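PDB 3T7K: regulator of Ty1 transposition protein 107 from Saccharomyces cerevisiae, which binds phosphorylated histone H2A through its C-terminal tandem BRCT repeats as part of the response to DNA damage. Local coordinates for residues C[25-28]-C[29-33]; C[78-81]-C[82-85]; C[131-134]-C[135-139]; C[225-228]-C[229-233]. One frame throughout, in Å; residues are numbered along the deposited sequence.

All four contacts are local and follow one another along the chain, none crossing another. Contact 1 closes the turn at the end of strand 23-27, in the first BRCT repeat, where the phosphopeptide is bound. Contact 2, its centre about 16 Å away, closes the bend between helix 72-77 and strand 85-87. Contact 3 then starts the short helix 135-138, ahead of strand 143-147 of the second sheet. It reaches back to contact 2 through a salt bridge from Lys134 NZ to Glu81 OE2 (2.9 Å). Contact 4 joins strand 224-227 to helix 229-237, and Phe136 CZ of contact 3 packs on its Cys232 CB at 3.9 Å.

Contact 1 (C[25-28]-C[29-33]); sequences AVCT and GCFHD
Cys27 and Phe31 meet through sulfur and ring across the turn that follows strand 23-27. The SG of Cys27 lies 3.7 Å from Phe31 CD2 and 4.8 Å from the ring centroid, 61° off the ring normal, an oblique sulfur-aromatic contact. With SG of Cys27 anti to its carbonyl carbon (chi1 -56°), the thiol is turned to the side on which Phe31 stands. The Phe31 ring also meets the ring of Phe35 and touches Pro89.

Van der Waals packing brings in the second cysteine. Cys30 SG rests 3.7 Å from Cys27 CB, and Cys30 O lies 3.4 Å from Cys27 CB. The two sulfurs, Cys27 SG and Cys30 SG, stay 4.4 Å apart, too far for a disulfide.

Two polar groups of the turn meet the ligand. The hydroxyl OG1 of Thr28 and the backbone N of Gly29 each hydrogen-bond the modified side chain of the bound peptide, and Thr28 OG1 is also hydrogen-bonded to Thr71 OG1. Gly29 has a positive phi, 68°, and a beta carbon there would fall against the carbonyl O of Thr28, both of which suit a glycine at this position. A threonine followed by glycine at the end of the first strand is the hallmark of the phosphate-binding pocket of a tandem BRCT pair, here receiving the phosphorylated H2A peptide.

Contact 2 (C[78-81]-C[82-85]); sequences LSFE and PLKF
Phe80 and Leu83 meet across a tight bend, and their side chains run askew to each other. The CD1 methyl of Leu83 approaches the ring at Phe80 CD2, 3.7 Å away, from an oblique direction. Nearer the backbone the two CB atoms, of Phe80 and Leu83, are 4.0 Å apart, while the rest of the Phe80 ring leads away. CG of Leu83 stands anti to its backbone N (chi1 175°), which carries CD1 to Phe80 CD2 and lets the other methyl reach Leu78: CD2 of Leu83 and CD2 of Leu78 are a looser 4.3 Å apart.

The bend that sets these side chains together is a cis-proline turn. The Glu81-Pro82 peptide is cis, drawing the CA atoms of Glu81 and Pro82 to 2.9 Å, and the chain folds back enough for Pro82 CA to make a CH...O contact with Phe80 O at 3.3 Å. The turn leads the chain from helix 72-77 into strand 85-87, an outer strand of the parallel sheet in the first BRCT repeat, where Leu83 also packs on Ile63 and Phe80 on Leu60.

The ring of Pro82 packs on Thr129 and Lys130 of its own chain and on Phe114 of the second subunit, while the carboxylate of Glu81 is shared between two lysines, Lys134 at OE2 and Lys59 at OE1. The backbone N of Leu83 donates to Thr129 OG1.

Contact 3 (C[131-134]-C[135-139]); sequences LPTK and VFERA
Lys134 O receives the backbone N of Arg138 at 2.8 Å, the N-H...O angle a straight 172° and the donor nearly along the C=O axis. One residue before Arg138, Glu137 turns its carboxylate back beneath the start of the helix: OE1 accepts the backbone N of Lys134 at 3.1 Å, from a donor 41° out of the carboxylate plane. This side-chain-to-backbone bond sits just ahead of the short helix 135-138, which precedes strand 143-147 of the second BRCT sheet. Extended from CG, anti to its backbone N (chi1 167°), the Glu137 side chain also places OE2 2.8 Å from water 1, which bridges to Pro132 O at 2.7 Å.

Arg138 curls back over the preceding loop. Its guanidinium is sandwiched, with Leu131 CD1 over the centre of one face, 3.6 Å from CZ of Arg138, and Val135 CA toward the rim of the other. NH2 of Arg138 bonds Leu239 O and donates to water 2. A leucine in place of Arg138 would probably leave Leu239 O without this donor and Leu131 without the flat surface it rests on.

Contact 4 (C[225-228]-C[229-233]); sequences LIVE and WNWCV
Val227 presses a methyl onto the face of Trp231, and here the packing is tight. Its CG1 stands 3.6 Å from the centroid of the five-membered ring, only 11° off the ring normal, a CH-pi contact over the pyrrole part of the indole. CG2 of Val227 adds a second touch at CE3 of Trp231, 3.9 Å away, so the isopropyl group lies across the ring's inner half. The indole is put there because CG of Trp231 stands anti to its backbone N (chi1 -178°), pointing back at the strand. Leu225, two residues earlier, meets the far rim more loosely, its CD2 4.2 Å from Trp231 CZ2. At the root of the side chain the backbone N of Trp231 donates to Glu228 O at 2.9 Å, from above the carbonyl plane, in the first turn of the helix.

The other side is looser. Glu228 and Asn230 lead their polar ends away from this core and are partly exposed; Asn230 OD1 finds a weak hydrogen bond from Arg70 NH2. A serine in place of Trp231 would probably leave Val227 and Leu225 facing a gap between strand and helix.

Trp231 probably corresponds to the tryptophan conserved in the last helix of BRCT domains. Strand 225-227 and helix 229-233 run at 89° to each other, axes 8.5 Å apart at closest; Trp231 also packs on Val249 of strand 249-253, while Trp229 turns the other way to helix 154-163 and an apolar side chain of the bound peptide.

Contact 1 (C[25-28]-C[29-33])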
# COMPACT_ATOMS: atom_id res chain seq x y z
N ALA C 25 3.25 -12.26 -9.24
CA ALA C 25 3.59 -12.03 -10.64
C ALA C 25 2.39 -12.10 -11.59
O ALA C 25 1.30 -12.60 -11.23
CB ALA C 25 4.65 -13.01 -11.08
N VAL C 26 2.59 -11.59 -12.80
CA VAL C 26 1.78 -11.99 -13.93
C VAL C 26 2.78 -12.47 -14.95
O VAL C 26 3.94 -12.09 -14.88
CB VAL C 26 0.89 -10.83 -14.47
CG1 VAL C 26 -0.05 -10.34 -13.38
CG2 VAL C 26 1.76 -9.69 -14.98
N CYS C 27 2.37 -13.35 -15.86
CA CYS C 27 3.20 -13.72 -16.99
C CYS C 27 2.63 -13.07 -18.22
O CYS C 27 1.42 -12.89 -18.32
CB CYS C 27 3.16 -15.22 -17.20
SG CYS C 27 3.63 -16.13 -15.73
N THR C 28 3.51 -12.71 -19.15
CA THR C 28 3.11 -12.17 -20.44
C THR C 28 4.07 -12.79 -21.43
O THR C 28 5.26 -12.92 -21.13
CB THR C 28 3.17 -10.61 -20.45
OG1 THR C 28 2.66 -10.10 -21.69
CG2 THR C 28 4.60 -10.12 -20.24
N GLY C 29 3.56 -13.24 -22.57
CA GLY C 29 4.39 -13.97 -23.51
C GLY C 29 4.79 -15.34 -22.95
O GLY C 29 5.77 -15.94 -23.40
N CYS C 30 4.03 -15.82 -21.96
CA CYS C 30 4.31 -17.13 -21.34
C CYS C 30 3.18 -17.66 -20.44
O CYS C 30 2.32 -16.89 -19.99
CB CYS C 30 5.67 -17.14 -20.61
SG CYS C 30 6.04 -15.78 -19.41
N PHE C 31 3.19 -18.98 -20.22
CA PHE C 31 2.26 -19.63 -19.29
C PHE C 31 0.83 -19.14 -19.42
O PHE C 31 0.19 -18.78 -18.42
CB PHE C 31 2.74 -19.42 -17.85
CG PHE C 31 4.15 -19.89 -17.59
CD1 PHE C 31 4.42 -21.23 -17.38
CD2 PHE C 31 5.20 -18.98 -17.52
CE1 PHE C 31 5.71 -21.67 -17.11
CE2 PHE C 31 6.50 -19.41 -17.25
CZ PHE C 31 6.75 -20.76 -17.05
N HIS C 32 0.30 -19.15 -20.64
CA HIS C 32 -0.94 -18.43 -20.91
C HIS C 32 -2.24 -18.99 -20.29
O HIS C 32 -3.26 -18.31 -20.27
CB HIS C 32 -1.09 -18.11 -22.41
CG HIS C 32 -2.12 -17.07 -22.70
ND1 HIS C 32 -2.06 -15.79 -22.19
CD2 HIS C 32 -3.25 -17.12 -23.44
CE1 HIS C 32 -3.11 -15.10 -22.61
NE2 HIS C 32 -3.85 -15.89 -23.37
N ASP C 33 -2.22 -20.22 -19.78
CA ASP C 33 -3.20 -20.59 -18.76
C ASP C 33 -2.59 -20.59 -17.39
O ASP C 33 -2.29 -19.54 -16.81
CB ASP C 33 -3.76 -21.98 -19.01

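Contact 2 (C[78-81]-C[82-85])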
# COMPACT_ATOMS: atom_id res chain seq x y z
N LEU C 78 5.44 -2.02 -15.57
CA LEU C 78 6.33 -0.89 -15.31
C LEU C 78 5.69 0.19 -14.44
O LEU C 78 6.33 1.19 -14.11
CB LEU C 78 6.91 -0.31 -16.61
CG LEU C 78 7.99 -1.25 -17.16
CD1 LEU C 78 8.26 -0.99 -18.64
CD2 LEU C 78 9.27 -1.13 -16.33
N SER C 79 4.44 -0.02 -14.04
CA SER C 79 3.84 0.82 -13.01
C SER C 79 3.51 0.03 -11.74
O SER C 79 2.62 0.43 -10.99
CB SER C 79 2.57 1.49 -13.51
OG SER C 79 1.63 0.50 -13.85
N PHE C 80 4.20 -1.08 -11.51
CA PHE C 80 4.04 -1.76 -10.23
C PHE C 80 4.66 -0.88 -9.13
O PHE C 80 5.49 -0.01 -9.41
CB PHE C 80 4.68 -3.15 -10.27
CG PHE C 80 3.91 -4.15 -11.08
CD1 PHE C 80 2.71 -3.81 -11.67
CD2 PHE C 80 4.39 -5.44 -11.24
CE1 PHE C 80 2.00 -4.74 -12.43
CE2 PHE C 80 3.69 -6.37 -11.98
CZ PHE C 80 2.49 -6.02 -12.58
N GLU C 81 4.26 -1.12 -7.89
CA GLU C 81 4.60 -0.22 -6.79
C GLU C 81 5.26 -0.93 -5.58
O GLU C 81 4.64 -1.07 -4.53
CB GLU C 81 3.35 0.52 -6.35
CG GLU C 81 2.73 1.37 -7.48
CD GLU C 81 1.37 1.94 -7.11
OE1 GLU C 81 0.97 1.83 -5.93
OE2 GLU C 81 0.69 2.48 -8.01
N PRO C 82 6.52 -1.35 -5.74
CA PRO C 82 7.29 -1.20 -6.96
C PRO C 82 7.35 -2.49 -7.75
O PRO C 82 6.89 -3.54 -7.27
CB PRO C 82 8.69 -0.90 -6.43
CG PRO C 82 8.76 -1.78 -5.18
CD PRO C 82 7.35 -1.83 -4.61
N LEU C 83 7.94 -2.43 -8.94
CA LEU C 83 8.33 -3.64 -9.64
C LEU C 83 9.64 -4.06 -9.02
O LEU C 83 10.54 -3.25 -8.90
CB LEU C 83 8.54 -3.38 -11.13
CG LEU C 83 9.07 -4.57 -11.93
CD1 LEU C 83 8.04 -5.70 -12.03
CD2 LEU C 83 9.51 -4.14 -13.32
N LYS C 84 9.74 -5.32 -8.62
CA LYS C 84 10.94 -5.77 -7.94
C LYS C 84 11.73 -6.73 -8.81
O LYS C 84 12.95 -6.77 -8.75
CB LYS C 84 10.57 -6.46 -6.62
CG LYS C 84 10.07 -5.47 -5.58
CD LYS C 84 9.71 -6.13 -4.26
CE LYS C 84 9.19 -5.07 -3.29
NZ LYS C 84 8.72 -5.65 -2.00
N PHE C 85 11.02 -7.51 -9.61
CA PHE C 85 11.66 -8.51 -10.41
C PHE C 85 11.03 -8.58 -11.79
O PHE C 85 9.82 -8.51 -11.93
CB PHE C 85 11.56 -9.88 -9.74
CG PHE C 85 12.25 -9.96 -8.41
CD1 PHE C 85 13.62 -10.15 -8.34
CD2 PHE C 85 11.53 -9.88 -7.23
CE1 PHE C 85 14.26 -10.25 -7.11
CE2 PHE C 85 12.16 -9.98 -6.00
CZ PHE C 85 13.52 -10.17 -5.94

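Contact 3 (C[131-134]-C[135-139])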
# COMPACT_ATOMS: atom_id res chain seq x y z
N LEU C 131 9.70 5.45 -7.51
CA LEU C 131 9.41 6.88 -7.48
C LEU C 131 7.97 7.08 -7.06
O LEU C 131 7.10 6.27 -7.36
CB LEU C 131 9.67 7.51 -8.84
CG LEU C 131 11.15 7.52 -9.22
CD1 LEU C 131 11.32 7.93 -10.69
CD2 LEU C 131 11.92 8.46 -8.30
N PRO C 132 7.72 8.16 -6.32
CA PRO C 132 6.40 8.50 -5.79
C PRO C 132 5.47 9.08 -6.86
O PRO C 132 4.35 9.47 -6.54
CB PRO C 132 6.72 9.56 -4.74
CG PRO C 132 7.97 10.18 -5.23
CD PRO C 132 8.76 9.08 -5.83
N THR C 133 5.94 9.12 -8.11
CA THR C 133 5.13 9.62 -9.21
C THR C 133 5.10 8.60 -10.34
O THR C 133 5.95 7.69 -10.38
CB THR C 133 5.69 10.94 -9.77
OG1 THR C 133 7.05 10.74 -10.19
CG2 THR C 133 5.67 12.01 -8.71
N LYS C 134 4.13 8.73 -11.23
CA LYS C 134 4.12 7.96 -12.47
C LYS C 134 4.76 8.77 -13.60
O LYS C 134 4.88 9.98 -13.51
CB LYS C 134 2.70 7.55 -12.85
CG LYS C 134 1.99 6.78 -11.80
CD LYS C 134 2.64 5.44 -11.55
CE LYS C 134 1.74 4.61 -10.65
NZ LYS C 134 2.43 3.41 -10.12
N VAL C 135 5.16 8.09 -14.66
CA VAL C 135 6.03 8.66 -15.66
C VAL C 135 5.35 9.87 -16.34
O VAL C 135 5.97 10.91 -16.50
CB VAL C 135 6.49 7.60 -16.70
CG1 VAL C 135 5.28 6.96 -17.36
CG2 VAL C 135 7.42 8.22 -17.74
N PHE C 136 4.07 9.75 -16.67
CA PHE C 136 3.37 10.86 -17.33
C PHE C 136 2.96 11.94 -16.35
O PHE C 136 2.87 13.12 -16.70
CB PHE C 136 2.16 10.36 -18.08
CG PHE C 136 2.50 9.48 -19.23
CD1 PHE C 136 3.19 9.98 -20.31
CD2 PHE C 136 2.13 8.16 -19.23
CE1 PHE C 136 3.51 9.17 -21.38
CE2 PHE C 136 2.45 7.34 -20.29
CZ PHE C 136 3.14 7.85 -21.37
N GLU C 137 2.74 11.51 -15.12
CA GLU C 137 2.47 12.46 -14.06
C GLU C 137 3.69 13.35 -13.86
O GLU C 137 3.56 14.57 -13.75
CB GLU C 137 2.12 11.71 -12.78
CG GLU C 137 2.12 12.57 -11.57
CD GLU C 137 1.82 11.81 -10.31
OE1 GLU C 137 1.83 10.55 -10.32
OE2 GLU C 137 1.58 12.49 -9.29
N ARG C 138 4.87 12.74 -13.81
CA ARG C 138 6.14 13.47 -13.79
C ARG C 138 6.29 14.44 -14.95
O ARG C 138 6.98 15.45 -14.83
CB ARG C 138 7.33 12.52 -13.89
CG ARG C 138 7.71 11.86 -12.62
CD ARG C 138 9.14 11.34 -12.65
NE ARG C 138 9.34 10.13 -13.46
CZ ARG C 138 8.85 8.93 -13.18
NH1 ARG C 138 8.07 8.76 -12.11
NH2 ARG C 138 9.14 7.90 -13.96
N ALA C 139 5.71 14.10 -16.10
CA ALA C 139 5.91 14.88 -17.32
C ALA C 139 4.85 15.96 -17.48
O ALA C 139 4.83 16.67 -18.49
CB ALA C 139 5.89 13.97 -18.54
O HOH W 1 2.39 11.33 -6.83
O HOH W 2 8.01 5.60 -12.25

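Contact 4 (C[225-228]-C[229-233])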
# COMPACT_ATOMS: atom_id res chain seq x y z
N LEU C 225 0.88 19.48 -28.24
CA LEU C 225 1.79 18.39 -28.47
C LEU C 225 1.01 17.26 -29.12
O LEU C 225 -0.01 16.82 -28.60
CB LEU C 225 2.40 17.91 -27.14
CG LEU C 225 3.24 16.64 -27.24
CD1 LEU C 225 4.42 16.85 -28.17
CD2 LEU C 225 3.72 16.27 -25.86
N ILE C 226 1.47 16.81 -30.27
CA ILE C 226 0.81 15.70 -30.95
C ILE C 226 1.85 14.62 -31.19
O ILE C 226 2.87 14.87 -31.83
CB ILE C 226 0.18 16.16 -32.28
CG1 ILE C 226 -0.72 17.38 -32.04
CG2 ILE C 226 -0.63 15.04 -32.88
CD1 ILE C 226 -1.50 17.83 -33.29
N VAL C 227 1.58 13.42 -30.68
CA VAL C 227 2.55 12.33 -30.77
C VAL C 227 1.90 11.05 -31.28
O VAL C 227 0.68 10.94 -31.35
CB VAL C 227 3.14 11.99 -29.38
CG1 VAL C 227 3.88 13.19 -28.80
CG2 VAL C 227 2.02 11.56 -28.46
N GLU C 228 2.74 10.09 -31.66
CA GLU C 228 2.27 8.75 -31.98
C GLU C 228 2.26 7.89 -30.70
O GLU C 228 2.90 8.23 -29.70
CB GLU C 228 3.19 8.11 -33.02
CG GLU C 228 3.37 8.95 -34.29
CD GLU C 228 4.20 8.26 -35.37
OE1 GLU C 228 5.41 8.56 -35.47
OE2 GLU C 228 3.63 7.44 -36.12
N TRP C 229 1.54 6.78 -30.75
CA TRP C 229 1.49 5.84 -29.63
C TRP C 229 2.90 5.45 -29.22
O TRP C 229 3.23 5.40 -28.04
CB TRP C 229 0.65 4.61 -30.00
CG TRP C 229 0.76 3.45 -29.03
CD1 TRP C 229 1.19 2.19 -29.32
CD2 TRP C 229 0.44 3.45 -27.63
NE1 TRP C 229 1.16 1.41 -28.19
CE2 TRP C 229 0.70 2.16 -27.14
CE3 TRP C 229 -0.04 4.43 -26.75
CZ2 TRP C 229 0.50 1.80 -25.80
CZ3 TRP C 229 -0.24 4.07 -25.41
CH2 TRP C 229 0.03 2.77 -24.96
N ASN C 230 3.75 5.20 -30.21
CA ASN C 230 5.12 4.77 -29.94
C ASN C 230 5.87 5.73 -29.03
O ASN C 230 6.85 5.35 -28.41
CB ASN C 230 5.89 4.62 -31.25
CG ASN C 230 6.48 3.25 -31.42
OD1 ASN C 230 7.49 2.92 -30.80
ND2 ASN C 230 5.86 2.44 -32.28
N TRP C 231 5.44 6.98 -28.98
CA TRP C 231 6.08 7.99 -28.13
C TRP C 231 5.81 7.65 -26.67
O TRP C 231 6.67 7.84 -25.79
CB TRP C 231 5.53 9.39 -28.47
CG TRP C 231 6.12 10.56 -27.71
CD1 TRP C 231 7.19 11.33 -28.08
CD2 TRP C 231 5.63 11.12 -26.49
NE1 TRP C 231 7.40 12.33 -27.16
CE2 TRP C 231 6.45 12.22 -26.17
CE3 TRP C 231 4.58 10.79 -25.62
CZ2 TRP C 231 6.26 12.99 -25.03
CZ3 TRP C 231 4.39 11.56 -24.48
CH2 TRP C 231 5.22 12.64 -24.20
N CYS C 232 4.60 7.15 -26.42
CA CYS C 232 4.19 6.75 -25.08
C CYS C 232 4.87 5.46 -24.67
O CYS C 232 5.21 5.28 -23.50
CB CYS C 232 2.68 6.53 -25.01
SG CYS C 232 1.72 7.99 -25.44
N VAL C 233 5.05 4.56 -25.63
CA VAL C 233 5.67 3.27 -25.36
C VAL C 233 7.13 3.44 -25.02
O VAL C 233 7.62 2.81 -24.09
CB VAL C 233 5.53 2.31 -26.56
CG1 VAL C 233 6.40 1.07 -26.36
CG2 VAL C 233 4.08 1.93 -26.74